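Local structure of erythrocyte binding antigen 140 (Plasmodium falciparum, 4GF2) at residues Q42-N47 / V67-K72; N92-F97 / N149-M154; R312-N317 / T347-R352; N317-N322 / A376-Y381. The protein probably binds a receptor on the host red-cell surface through its paired Duffy binding domains, consistent with a sialic acid-binding adhesin that recognises glycophorin C during invasion. The protein carries 3 engineered substitutions. All blocks are in the same frame, centred on the assembly; numbering follows the deposited sequence.

Contact 1: residues Q42-N47 / V67-K72; sequences QLCIAN and VNTEAK
E70 reaches from helix 67-72 to the backbone of C44, whose amide approaches the carboxylate from above its plane. C44 N donates to E70 OE1 at 2.9 Å; the N-H...O angle of 140° makes the bond bent, and the donor stands 44° out of the carboxylate plane. The glutamate gets there by a bend at chi2 (70°), which turns OE1 back toward the loop. The side chain of L43 crosses that of E70 at about a right angle, its CD1 lying 3.8 Å from E70 OE2. C44 SG, meanwhile, lies against the methyl of T69, with SG to CG2 at 3.6 Å, while T69 OG1 bonds to I65 O of its own helix. The sulfur is also disulfide-bonded to C14. Because K17 forms a salt bridge with OE1 and S93 OG bonds to OE2, both oxygens of this buried carboxylate have partners, which probably favours its ionised form and ties loop 42-45 to the helix.

Contact 2: residues N92-F97 / N149-M154; sequences NSFSDF and NLWNHM
F94 and W151 form the aromatic part of this interface. Their side chains cross at about a right angle, and the six-membered ring of W151 presents its edge to one face of F94: the centroids are 5.2 Å apart and the planes stand at 68°, a T-shaped (edge-to-face) pair. The closest ring atom is W151 CE3, 3.6 Å from F94 CG and displaced toward the rim of the phenyl ring, while W151 CB packs against CE1 and CZ at the far end of that ring. With CG anti to the backbone N, F94 extends far enough for its CE1 to meet the backbone W151 N at 3.6 Å.

The sulfur contact comes from M154. Its extended chain brings SD to 3.9 Å from F94 CD1, a Met-aromatic contact whose sulfur approaches the ring obliquely, 74° off the normal. The methyl then continues to F97, where M154 CE lies near the ring plane, 4.4 Å from CE2 at the edge.

Aliphatic packing is lighter, with L150 CB 4.2 Å from F94 CE1. Polar groups are satisfied outside the interface: W151 NE1 bonds to A167 O, and S93 OG bonds to E70 and R39. W143 also meets the F94 ring. The two short segments run antiparallel but inclined, 145° between their directions and axes 11.3 Å apart, a helix pair in the buried helical core of the first Duffy binding region.

Contact 3: residues R312-N317 / T347-R352; sequences RGFGCN and TLCLGR. With GOL (glycerol), chain E.
A Schellman motif ends helix 308-314, and the C316-C349 disulfide, with the bonds of R352, joins that helix end to loop 347-352, which precedes helix 361-382 in the second Duffy binding region. G315, the C-prime residue, has the positive phi of the motif, and just after it C316 faces C349. Their SG atoms are bonded at 2.0 Å with a chi3 of 87°, close to the 90° of an unstrained disulfide.

F314 lies beside this bridge. Its ring edge meets C349 SG, with CE2 to SG at 3.9 Å, and the same CE2 is 3.6 Å from the CA of G351, another glycine with positive phi. H367 and Y374 of helix 361-382 also meet the F314 ring.

Beyond that glycine the chain of R352 extends from CG to NE and brings its guanidinium to the helix end, where one face lies against G315 CA. A glycerol, probably from the crystallisation liquor, sits between the two segments near N317 O and makes a weak bond to L348 O.

The arginine's grip on the helix terminus is side-on: NE and NH2 both donate to G313 O, each at 3.0 Å and with the acceptor nearly in the guanidinium plane. Both reach that oxygen from the same face of its carbonyl plane, NH2 standing 56° above it, and R352 NH2 also makes a weak 3.1 Å bond to R312 O.

Contact 4: residues N317-N322 / A376-Y381; sequences NYKSNN and AQLLKY
L378 projects from helix 376-381 against the extended residues N317 to K319, and its two methyls straddle N317 O. CD1 is the closer, 3.3 Å from N317 O, whereas CD2 also touches the backbone of the next residue, 3.7 Å from Y318 CA.

K319 folds over the same leucine. A bend at chi2 (-60°) sends an otherwise extended chain across L378 at about a right angle, so that the lysine's aliphatic part does the packing: K319 CE is 3.6 Å from L378 CB. The ammonium end continues past the leucine to a salt bridge with E375 and a hydrogen bond to T347 O.

One helical turn after L378, Y381 meets Y318. CG of Y381 is anti to the backbone N (chi1 -179°), which carries its ring out toward the loop, and Y318 CE1 comes over one face, offset toward the rim. The closest pair is Y318 CD1 and Y381 CD2 at 3.6 Å; centroids 5.0 Å apart and planes at 54° make the pairing oblique. K384 adds a cation-pi contact to Y381.

A water links the backbones, accepting from K319 N at 2.9 Å and donating to L378 O at 2.9 Å. Through this water and the leucine, lysine and tyrosine side chains, the loop after helix 308-314 packs on helix 361-382, whose segment 376-381 belongs to the second Duffy binding region.

How the contacts relate
The contacts form two clusters on opposite sides of the chain's centre. Contacts 1 and 2, with centres about 10 Å apart, are buried and adjoin through helix 56-78, whose E70 and N68 hydrogen-bond to residues of contact 2. Contacts 3 and 4, centres about 11 Å apart, are only partly buried, share N317, alternate along the chain and are tied by the hydrogen bond from K319 NZ to T347 O. Between clusters, centres lie about 61 to 72 Å apart. A disulfide crosses between the segments in contact 3, beside an arginine clasp, whereas in contact 1 it leads outside them and a buried carboxylate makes the link. Contact 2 is apolar between helices; contact 4, nearer the surface, combines apolar packing with a bridging water.

Contact 1: residues Q42-N47 / V67-K72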
loop_
_atom_site.group_PDB
_atom_site.type_symbol
_atom_site.label_atom_id
_atom_site.label_comp_id
_atom_site.label_asym_id
_atom_site.label_seq_id
_atom_site.Cartn_x
_atom_site.Cartn_y
_atom_site.Cartn_z
ATOM N N GLN A 42 3.789 -19.810 -28.854
ATOM C CA GLN A 42 2.826 -20.756 -29.412
ATOM C C GLN A 42 2.842 -20.809 -30.936
ATOM O O GLN A 42 1.968 -21.426 -31.548
ATOM C CB GLN A 42 1.417 -20.422 -28.929
ATOM C CG GLN A 42 1.224 -20.612 -27.435
ATOM C CD GLN A 42 -0.233 -20.783 -27.060
ATOM O OE1 GLN A 42 -1.020 -19.837 -27.120
ATOM N NE2 GLN A 42 -0.602 -21.997 -26.678
ATOM N N LEU A 43 3.829 -20.164 -31.546
ATOM C CA LEU A 43 3.977 -20.199 -32.995
ATOM C C LEU A 43 3.860 -21.637 -33.484
ATOM O O LEU A 43 4.440 -22.547 -32.896
ATOM C CB LEU A 43 5.328 -19.613 -33.402
ATOM C CG LEU A 43 5.511 -19.349 -34.900
ATOM C CD1 LEU A 43 4.653 -18.170 -35.363
ATOM C CD2 LEU A 43 6.982 -19.115 -35.235
ATOM N N CYS A 44 3.102 -21.840 -34.557
ATOM C CA CYS A 44 2.813 -23.187 -35.039
ATOM C C CYS A 44 4.018 -23.808 -35.740
ATOM O O CYS A 44 4.306 -23.490 -36.888
ATOM C CB CYS A 44 1.619 -23.160 -35.990
ATOM S SG CYS A 44 1.172 -24.783 -36.625
ATOM N N ILE A 45 4.712 -24.703 -35.042
ATOM C CA ILE A 45 5.918 -25.324 -35.579
ATOM C C ILE A 45 5.972 -26.840 -35.376
ATOM O O ILE A 45 6.842 -27.512 -35.924
ATOM C CB ILE A 45 7.167 -24.701 -34.937
ATOM C CG1 ILE A 45 7.179 -24.984 -33.433
ATOM C CG2 ILE A 45 7.193 -23.209 -35.199
ATOM C CD1 ILE A 45 8.368 -24.401 -32.711
ATOM N N ALA A 46 5.039 -27.374 -34.593
ATOM C CA ALA A 46 5.028 -28.796 -34.267
ATOM C C ALA A 46 5.130 -29.672 -35.511
ATOM O O ALA A 46 5.784 -30.714 -35.492
ATOM C CB ALA A 46 3.765 -29.143 -33.492
ATOM N N ASN A 47 4.484 -29.254 -36.593
ATOM C CA ASN A 47 4.427 -30.076 -37.798
ATOM C C ASN A 47 5.802 -30.422 -38.349
ATOM O O ASN A 47 5.986 -31.484 -38.941
ATOM C CB ASN A 47 3.574 -29.404 -38.871
ATOM C CG ASN A 47 2.122 -29.298 -38.463
ATOM O OD1 ASN A 47 1.405 -30.300 -38.427
ATOM N ND2 ASN A 47 1.679 -28.086 -38.144
ATOM N N VAL A 67 2.645 -22.089 -41.703
ATOM C CA VAL A 67 2.172 -20.708 -41.763
ATOM C C VAL A 67 0.654 -20.643 -41.927
ATOM O O VAL A 67 -0.017 -19.845 -41.273
ATOM C CB VAL A 67 2.856 -19.891 -42.889
ATOM C CG1 VAL A 67 4.351 -19.822 -42.655
ATOM C CG2 VAL A 67 2.545 -20.474 -44.267
ATOM N N ASN A 68 0.119 -21.495 -42.793
ATOM C CA ASN A 68 -1.317 -21.540 -43.042
ATOM C C ASN A 68 -2.086 -21.969 -41.793
ATOM O O ASN A 68 -3.179 -21.470 -41.524
ATOM C CB ASN A 68 -1.615 -22.489 -44.207
ATOM C CG ASN A 68 -3.095 -22.627 -44.487
ATOM O OD1 ASN A 68 -3.762 -23.495 -43.933
ATOM N ND2 ASN A 68 -3.616 -21.768 -45.354
ATOM N N THR A 69 -1.509 -22.886 -41.023
ATOM C CA THR A 69 -2.150 -23.352 -39.800
ATOM C C THR A 69 -2.090 -22.254 -38.746
ATOM O O THR A 69 -3.074 -21.993 -38.050
ATOM C CB THR A 69 -1.495 -24.636 -39.254
ATOM O OG1 THR A 69 -1.600 -25.684 -40.225
ATOM C CG2 THR A 69 -2.185 -25.084 -37.977
ATOM N N GLU A 70 -0.936 -21.607 -38.641
ATOM C CA GLU A 70 -0.764 -20.495 -37.714
ATOM C C GLU A 70 -1.862 -19.454 -37.926
ATOM O O GLU A 70 -2.420 -18.926 -36.966
ATOM C CB GLU A 70 0.619 -19.863 -37.895
ATOM C CG GLU A 70 0.831 -18.570 -37.113
ATOM C CD GLU A 70 0.927 -18.785 -35.614
ATOM O OE1 GLU A 70 0.995 -19.957 -35.172
ATOM O OE2 GLU A 70 0.939 -17.774 -34.878
ATOM N N ALA A 71 -2.181 -19.175 -39.188
ATOM C CA ALA A 71 -3.239 -18.222 -39.526
ATOM C C ALA A 71 -4.615 -18.650 -38.992
ATOM O O ALA A 71 -5.291 -17.868 -38.321
ATOM C CB ALA A 71 -3.299 -18.022 -41.026
ATOM N N LYS A 72 -5.029 -19.880 -39.289
ATOM C CA LYS A 72 -6.297 -20.403 -38.779
ATOM C C LYS A 72 -6.384 -20.235 -37.270
ATOM O O LYS A 72 -7.378 -19.735 -36.739
ATOM C CB LYS A 72 -6.454 -21.893 -39.093
ATOM C CG LYS A 72 -6.717 -22.231 -40.542
ATOM C CD LYS A 72 -7.097 -23.696 -40.680
ATOM C CE LYS A 72 -7.167 -24.134 -42.134
ATOM N NZ LYS A 72 -7.586 -25.562 -42.244
#

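Contact 2: residues N92-F97 / N149-M154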
loop_
_atom_site.group_PDB
_atom_site.type_symbol
_atom_site.label_atom_id
_atom_site.label_comp_id
_atom_site.label_asym_id
_atom_site.label_seq_id
_atom_site.Cartn_x
_atom_site.Cartn_y
_atom_site.Cartn_z
ATOM N N ASN A 92 3.070 -10.299 -37.558
ATOM C CA ASN A 92 4.140 -10.490 -36.588
ATOM C C ASN A 92 4.563 -11.942 -36.477
ATOM O O ASN A 92 5.722 -12.234 -36.195
ATOM C CB ASN A 92 3.730 -9.942 -35.226
ATOM C CG ASN A 92 3.675 -8.437 -35.213
ATOM O OD1 ASN A 92 4.228 -7.784 -36.097
ATOM N ND2 ASN A 92 3.016 -7.873 -34.212
ATOM N N SER A 93 3.631 -12.856 -36.708
ATOM C CA SER A 93 3.984 -14.267 -36.696
ATOM C C SER A 93 4.757 -14.633 -37.952
ATOM O O SER A 93 5.681 -15.444 -37.895
ATOM C CB SER A 93 2.751 -15.150 -36.542
ATOM O OG SER A 93 2.448 -15.326 -35.170
ATOM N N PHE A 94 4.390 -14.037 -39.084
ATOM C CA PHE A 94 5.126 -14.282 -40.319
ATOM C C PHE A 94 6.577 -13.852 -40.141
ATOM O O PHE A 94 7.503 -14.525 -40.594
ATOM C CB PHE A 94 4.507 -13.533 -41.495
ATOM C CG PHE A 94 5.255 -13.717 -42.789
ATOM C CD1 PHE A 94 5.144 -14.894 -43.508
ATOM C CD2 PHE A 94 6.070 -12.714 -43.283
ATOM C CE1 PHE A 94 5.826 -15.067 -44.692
ATOM C CE2 PHE A 94 6.756 -12.884 -44.469
ATOM C CZ PHE A 94 6.629 -14.060 -45.176
ATOM N N SER A 95 6.765 -12.724 -39.470
ATOM C CA SER A 95 8.096 -12.188 -39.254
ATOM C C SER A 95 8.914 -13.104 -38.350
ATOM O O SER A 95 10.115 -13.264 -38.551
ATOM C CB SER A 95 8.008 -10.791 -38.647
ATOM O OG SER A 95 7.283 -9.928 -39.498
ATOM N N ASP A 96 8.264 -13.704 -37.357
ATOM C CA ASP A 96 8.949 -14.620 -36.449
ATOM C C ASP A 96 9.316 -15.925 -37.148
ATOM O O ASP A 96 10.350 -16.521 -36.846
ATOM C CB ASP A 96 8.103 -14.899 -35.207
ATOM C CG ASP A 96 8.206 -13.794 -34.173
ATOM O OD1 ASP A 96 9.281 -13.170 -34.080
ATOM O OD2 ASP A 96 7.215 -13.549 -33.453
ATOM N N PHE A 97 8.477 -16.369 -38.080
ATOM C CA PHE A 97 8.836 -17.512 -38.916
ATOM C C PHE A 97 10.146 -17.211 -39.636
ATOM O O PHE A 97 11.040 -18.056 -39.702
ATOM C CB PHE A 97 7.745 -17.831 -39.943
ATOM C CG PHE A 97 6.613 -18.661 -39.398
ATOM C CD1 PHE A 97 6.850 -19.914 -38.861
ATOM C CD2 PHE A 97 5.305 -18.195 -39.447
ATOM C CE1 PHE A 97 5.805 -20.681 -38.364
ATOM C CE2 PHE A 97 4.261 -18.957 -38.957
ATOM C CZ PHE A 97 4.512 -20.201 -38.413
ATOM N N ASN A 149 5.684 -16.712 -51.623
ATOM C CA ASN A 149 4.750 -17.828 -51.657
ATOM C C ASN A 149 4.280 -18.227 -50.259
ATOM O O ASN A 149 3.114 -18.573 -50.064
ATOM C CB ASN A 149 5.379 -19.023 -52.375
ATOM C CG ASN A 149 4.504 -20.257 -52.330
ATOM O OD1 ASN A 149 4.963 -21.346 -51.986
ATOM N ND2 ASN A 149 3.229 -20.092 -52.665
ATOM N N LEU A 150 5.182 -18.171 -49.287
ATOM C CA LEU A 150 4.835 -18.503 -47.909
ATOM C C LEU A 150 3.814 -17.514 -47.341
ATOM O O LEU A 150 2.846 -17.908 -46.689
ATOM C CB LEU A 150 6.090 -18.523 -47.033
ATOM C CG LEU A 150 7.024 -19.725 -47.206
ATOM C CD1 LEU A 150 8.331 -19.500 -46.468
ATOM C CD2 LEU A 150 6.357 -20.993 -46.710
ATOM N N TRP A 151 4.033 -16.227 -47.586
ATOM C CA TRP A 151 3.114 -15.203 -47.107
ATOM C C TRP A 151 1.750 -15.381 -47.758
ATOM O O TRP A 151 0.730 -15.475 -47.074
ATOM C CB TRP A 151 3.659 -13.811 -47.415
ATOM C CG TRP A 151 2.664 -12.713 -47.202
ATOM C CD1 TRP A 151 2.093 -11.930 -48.161
ATOM C CD2 TRP A 151 2.123 -12.275 -45.952
ATOM N NE1 TRP A 151 1.233 -11.029 -47.585
ATOM C CE2 TRP A 151 1.231 -11.220 -46.230
ATOM C CE3 TRP A 151 2.302 -12.674 -44.623
ATOM C CZ2 TRP A 151 0.522 -10.556 -45.231
ATOM C CZ3 TRP A 151 1.595 -12.016 -43.630
ATOM C CH2 TRP A 151 0.717 -10.969 -43.939
ATOM N N ASN A 152 1.740 -15.437 -49.084
ATOM C CA ASN A 152 0.499 -15.594 -49.827
ATOM C C ASN A 152 -0.331 -16.771 -49.333
ATOM O O ASN A 152 -1.548 -16.659 -49.191
ATOM C CB ASN A 152 0.789 -15.747 -51.317
ATOM C CG ASN A 152 1.156 -14.434 -51.971
ATOM O OD1 ASN A 152 0.804 -13.365 -51.473
ATOM N ND2 ASN A 152 1.861 -14.504 -53.094
ATOM N N HIS A 153 0.327 -17.893 -49.063
ATOM C CA HIS A 153 -0.380 -19.094 -48.642
ATOM C C HIS A 153 -0.815 -18.980 -47.188
ATOM O O HIS A 153 -1.833 -19.551 -46.780
ATOM C CB HIS A 153 0.496 -20.329 -48.834
ATOM C CG HIS A 153 -0.169 -21.603 -48.425
ATOM N ND1 HIS A 153 -1.212 -22.159 -49.133
ATOM C CD2 HIS A 153 0.055 -22.429 -47.375
ATOM C CE1 HIS A 153 -1.600 -23.274 -48.539
ATOM N NE2 HIS A 153 -0.847 -23.461 -47.471
ATOM N N MET A 154 -0.045 -18.231 -46.408
ATOM C CA MET A 154 -0.376 -18.017 -45.002
ATOM C C MET A 154 -1.712 -17.296 -44.855
ATOM O O MET A 154 -2.487 -17.592 -43.949
ATOM C CB MET A 154 0.720 -17.204 -44.304
ATOM C CG MET A 154 0.403 -16.902 -42.851
ATOM S SD MET A 154 1.735 -16.080 -41.959
ATOM C CE MET A 154 1.088 -16.179 -40.295
#

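Contact 3: residues R312-N317 / T347-R352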
loop_
_atom_site.group_PDB
_atom_site.type_symbol
_atom_site.label_atom_id
_atom_site.label_comp_id
_atom_site.label_asym_id
_atom_site.label_seq_id
_atom_site.Cartn_x
_atom_site.Cartn_y
_atom_site.Cartn_z
ATOM N N ARG A 312 -15.162 13.085 9.039
ATOM C CA ARG A 312 -16.342 12.285 9.313
ATOM C C ARG A 312 -16.457 11.129 8.324
ATOM O O ARG A 312 -17.122 10.133 8.597
ATOM C CB ARG A 312 -17.589 13.169 9.303
ATOM C CG ARG A 312 -17.595 14.150 10.468
ATOM C CD ARG A 312 -18.746 15.132 10.408
ATOM N NE ARG A 312 -18.746 16.020 11.568
ATOM C CZ ARG A 312 -19.573 17.046 11.731
ATOM N NH1 ARG A 312 -20.481 17.332 10.805
ATOM N NH2 ARG A 312 -19.492 17.794 12.823
ATOM N N GLY A 313 -15.795 11.256 7.181
ATOM C CA GLY A 313 -15.725 10.157 6.238
ATOM C C GLY A 313 -14.922 9.026 6.849
ATOM O O GLY A 313 -15.317 7.860 6.798
ATOM N N PHE A 314 -13.792 9.385 7.449
ATOM C CA PHE A 314 -12.906 8.411 8.069
ATOM C C PHE A 314 -13.551 7.747 9.285
ATOM O O PHE A 314 -13.195 6.626 9.648
ATOM C CB PHE A 314 -11.598 9.082 8.478
ATOM C CG PHE A 314 -10.567 8.126 8.981
ATOM C CD1 PHE A 314 -9.772 7.423 8.098
ATOM C CD2 PHE A 314 -10.392 7.931 10.341
ATOM C CE1 PHE A 314 -8.817 6.542 8.562
ATOM C CE2 PHE A 314 -9.442 7.054 10.806
ATOM C CZ PHE A 314 -8.653 6.357 9.915
ATOM N N GLY A 315 -14.492 8.442 9.916
ATOM C CA GLY A 315 -15.258 7.868 11.008
ATOM C C GLY A 315 -14.901 8.413 12.379
ATOM O O GLY A 315 -15.076 7.730 13.387
ATOM N N CYS A 316 -14.403 9.643 12.421
ATOM C CA CYS A 316 -14.113 10.302 13.690
ATOM C C CYS A 316 -14.766 11.680 13.761
ATOM O O CYS A 316 -15.255 12.199 12.762
ATOM C CB CYS A 316 -12.605 10.427 13.887
ATOM S SG CYS A 316 -11.764 8.848 14.050
ATOM N N ASN A 317 -14.761 12.272 14.949
ATOM C CA ASN A 317 -15.365 13.578 15.150
ATOM C C ASN A 317 -14.549 14.387 16.151
ATOM O O ASN A 317 -13.663 13.850 16.816
ATOM C CB ASN A 317 -16.804 13.418 15.644
ATOM C CG ASN A 317 -17.620 14.690 15.496
ATOM O OD1 ASN A 317 -17.493 15.415 14.508
ATOM N ND2 ASN A 317 -18.462 14.967 16.483
ATOM N N THR A 347 -11.799 8.113 23.761
ATOM C CA THR A 347 -12.272 8.850 22.592
ATOM C C THR A 347 -11.232 8.880 21.470
ATOM O O THR A 347 -11.334 9.683 20.547
ATOM C CB THR A 347 -12.640 10.293 22.967
ATOM O OG1 THR A 347 -11.459 11.013 23.340
ATOM C CG2 THR A 347 -13.631 10.309 24.125
ATOM N N LEU A 348 -10.240 8.001 21.557
ATOM C CA LEU A 348 -9.184 7.907 20.548
ATOM C C LEU A 348 -9.743 7.576 19.162
ATOM O O LEU A 348 -10.573 6.682 19.012
ATOM C CB LEU A 348 -8.178 6.833 20.967
ATOM C CG LEU A 348 -7.023 6.519 20.017
ATOM C CD1 LEU A 348 -6.050 7.675 19.945
ATOM C CD2 LEU A 348 -6.318 5.250 20.460
ATOM N N CYS A 349 -9.273 8.300 18.151
ATOM C CA CYS A 349 -9.721 8.081 16.782
ATOM C C CYS A 349 -9.010 6.900 16.132
ATOM O O CYS A 349 -7.795 6.920 15.941
ATOM C CB CYS A 349 -9.499 9.339 15.942
ATOM S SG CYS A 349 -9.754 9.085 14.171
ATOM N N LEU A 350 -9.785 5.874 15.797
ATOM C CA LEU A 350 -9.271 4.710 15.090
ATOM C C LEU A 350 -10.004 4.484 13.770
ATOM O O LEU A 350 -9.558 3.715 12.927
ATOM C CB LEU A 350 -9.400 3.469 15.971
ATOM C CG LEU A 350 -8.591 3.502 17.270
ATOM C CD1 LEU A 350 -8.886 2.264 18.097
ATOM C CD2 LEU A 350 -7.101 3.611 16.980
ATOM N N GLY A 351 -11.134 5.157 13.591
ATOM C CA GLY A 351 -11.903 5.020 12.370
ATOM C C GLY A 351 -12.491 3.634 12.202
ATOM O O GLY A 351 -12.531 2.838 13.141
ATOM N N ARG A 352 -12.930 3.347 10.983
ATOM C CA ARG A 352 -13.639 2.115 10.678
ATOM C C ARG A 352 -12.652 0.969 10.510
ATOM O O ARG A 352 -12.394 0.510 9.396
ATOM C CB ARG A 352 -14.462 2.310 9.407
ATOM C CG ARG A 352 -15.323 3.562 9.452
ATOM C CD ARG A 352 -15.867 3.937 8.091
ATOM N NE ARG A 352 -16.295 5.333 8.055
ATOM C CZ ARG A 352 -17.436 5.785 8.566
ATOM N NH1 ARG A 352 -18.284 4.956 9.165
ATOM N NH2 ARG A 352 -17.734 7.074 8.481
HETATM C C1 GOL E . -12.886 10.805 17.791
HETATM O O1 GOL E . -13.138 12.066 18.365
HETATM C C2 GOL E . -14.215 10.122 17.504
HETATM O O2 GOL E . -15.274 10.989 17.838
HETATM C C3 GOL E . -14.317 8.834 18.299
HETATM O O3 GOL E . -13.382 7.920 17.777
#

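Contact 4: residues N317-N322 / A376-Y381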
loop_
_atom_site.group_PDB
_atom_site.type_symbol
_atom_site.label_atom_id
_atom_site.label_comp_id
_atom_site.label_asym_id
_atom_site.label_seq_id
_atom_site.Cartn_x
_atom_site.Cartn_y
_atom_site.Cartn_z
ATOM N N ASN A 317 -14.761 12.272 14.949
ATOM C CA ASN A 317 -15.365 13.578 15.150
ATOM C C ASN A 317 -14.549 14.387 16.151
ATOM O O ASN A 317 -13.663 13.850 16.816
ATOM C CB ASN A 317 -16.804 13.418 15.644
ATOM C CG ASN A 317 -17.620 14.690 15.496
ATOM O OD1 ASN A 317 -17.493 15.415 14.508
ATOM N ND2 ASN A 317 -18.462 14.967 16.483
ATOM N N TYR A 318 -14.844 15.682 16.243
ATOM C CA TYR A 318 -14.188 16.563 17.204
ATOM C C TYR A 318 -14.313 16.011 18.620
ATOM O O TYR A 318 -15.314 15.385 18.960
ATOM C CB TYR A 318 -14.808 17.959 17.151
ATOM C CG TYR A 318 -14.563 18.708 15.859
ATOM C CD1 TYR A 318 -13.392 19.429 15.663
ATOM C CD2 TYR A 318 -15.507 18.708 14.841
ATOM C CE1 TYR A 318 -13.165 20.121 14.486
ATOM C CE2 TYR A 318 -15.290 19.397 13.661
ATOM C CZ TYR A 318 -14.118 20.102 13.489
ATOM O OH TYR A 318 -13.895 20.790 12.318
ATOM N N LYS A 319 -13.292 16.246 19.441
ATOM C CA LYS A 319 -13.373 15.916 20.858
ATOM C C LYS A 319 -14.427 16.826 21.467
ATOM O O LYS A 319 -14.363 18.043 21.307
ATOM C CB LYS A 319 -12.029 16.133 21.561
ATOM C CG LYS A 319 -10.832 15.507 20.859
ATOM C CD LYS A 319 -10.965 14.007 20.732
ATOM C CE LYS A 319 -9.779 13.424 19.981
ATOM N NZ LYS A 319 -9.837 11.941 19.880
ATOM N N SER A 320 -15.405 16.242 22.151
ATOM C CA SER A 320 -16.508 17.023 22.702
ATOM C C SER A 320 -16.023 17.951 23.807
ATOM O O SER A 320 -15.074 17.636 24.527
ATOM C CB SER A 320 -17.601 16.103 23.245
ATOM O OG SER A 320 -17.150 15.407 24.391
ATOM N N ASN A 321 -16.681 19.100 23.929
ATOM C CA ASN A 321 -16.352 20.068 24.967
ATOM C C ASN A 321 -16.668 19.513 26.350
ATOM O O ASN A 321 -16.052 19.901 27.342
ATOM C CB ASN A 321 -17.112 21.372 24.732
ATOM C CG ASN A 321 -16.828 21.969 23.368
ATOM O OD1 ASN A 321 -15.780 21.716 22.773
ATOM N ND2 ASN A 321 -17.763 22.768 22.864
ATOM N N ASN A 322 -17.639 18.609 26.414
ATOM C CA ASN A 322 -17.919 17.886 27.646
ATOM C C ASN A 322 -16.712 17.046 28.024
ATOM O O ASN A 322 -15.943 16.627 27.160
ATOM C CB ASN A 322 -19.132 16.971 27.479
ATOM C CG ASN A 322 -20.402 17.733 27.178
ATOM O OD1 ASN A 322 -20.617 18.833 27.686
ATOM N ND2 ASN A 322 -21.259 17.147 26.350
ATOM N N ALA A 376 -4.168 13.505 15.906
ATOM C CA ALA A 376 -3.289 14.639 16.167
ATOM C C ALA A 376 -4.030 15.950 15.951
ATOM O O ALA A 376 -3.994 16.839 16.800
ATOM C CB ALA A 376 -2.056 14.577 15.284
ATOM N N GLN A 377 -4.706 16.065 14.814
ATOM C CA GLN A 377 -5.441 17.282 14.497
ATOM C C GLN A 377 -6.516 17.554 15.544
ATOM O O GLN A 377 -6.638 18.671 16.040
ATOM C CB GLN A 377 -6.086 17.179 13.117
ATOM C CG GLN A 377 -5.128 17.334 11.954
ATOM C CD GLN A 377 -5.835 17.196 10.620
ATOM O OE1 GLN A 377 -6.740 16.376 10.473
ATOM N NE2 GLN A 377 -5.438 18.010 9.646
ATOM N N LEU A 378 -7.295 16.528 15.871
ATOM C CA LEU A 378 -8.372 16.666 16.845
ATOM C C LEU A 378 -7.843 17.094 18.203
ATOM O O LEU A 378 -8.433 17.950 18.865
ATOM C CB LEU A 378 -9.133 15.357 16.985
ATOM C CG LEU A 378 -9.916 14.961 15.744
ATOM C CD1 LEU A 378 -10.497 13.577 15.916
ATOM C CD2 LEU A 378 -11.004 15.972 15.483
ATOM N N LEU A 379 -6.735 16.490 18.618
ATOM C CA LEU A 379 -6.084 16.867 19.863
ATOM C C LEU A 379 -5.607 18.309 19.786
ATOM O O LEU A 379 -5.852 19.103 20.692
ATOM C CB LEU A 379 -4.905 15.940 20.157
ATOM C CG LEU A 379 -5.266 14.522 20.607
ATOM C CD1 LEU A 379 -4.014 13.671 20.699
ATOM C CD2 LEU A 379 -6.000 14.540 21.939
ATOM N N LYS A 380 -4.926 18.646 18.697
ATOM C CA LYS A 380 -4.430 20.001 18.504
ATOM C C LYS A 380 -5.575 21.000 18.589
ATOM O O LYS A 380 -5.429 22.075 19.168
ATOM C CB LYS A 380 -3.725 20.132 17.154
ATOM C CG LYS A 380 -3.272 21.547 16.819
ATOM C CD LYS A 380 -2.351 22.113 17.888
ATOM C CE LYS A 380 -1.844 23.501 17.518
ATOM N NZ LYS A 380 -0.941 23.473 16.334
ATOM N N TYR A 381 -6.717 20.635 18.015
ATOM C CA TYR A 381 -7.872 21.520 18.002
ATOM C C TYR A 381 -8.456 21.688 19.402
ATOM O O TYR A 381 -8.892 22.777 19.776
ATOM C CB TYR A 381 -8.944 20.987 17.052
ATOM C CG TYR A 381 -10.166 21.872 16.973
ATOM C CD1 TYR A 381 -10.163 23.025 16.198
ATOM C CD2 TYR A 381 -11.320 21.560 17.679
ATOM C CE1 TYR A 381 -11.277 23.839 16.126
ATOM C CE2 TYR A 381 -12.437 22.369 17.613
ATOM C CZ TYR A 381 -12.411 23.507 16.836
ATOM O OH TYR A 381 -13.524 24.313 16.768
HETATM O O HOH W 1 -11.244 17.923 18.273
#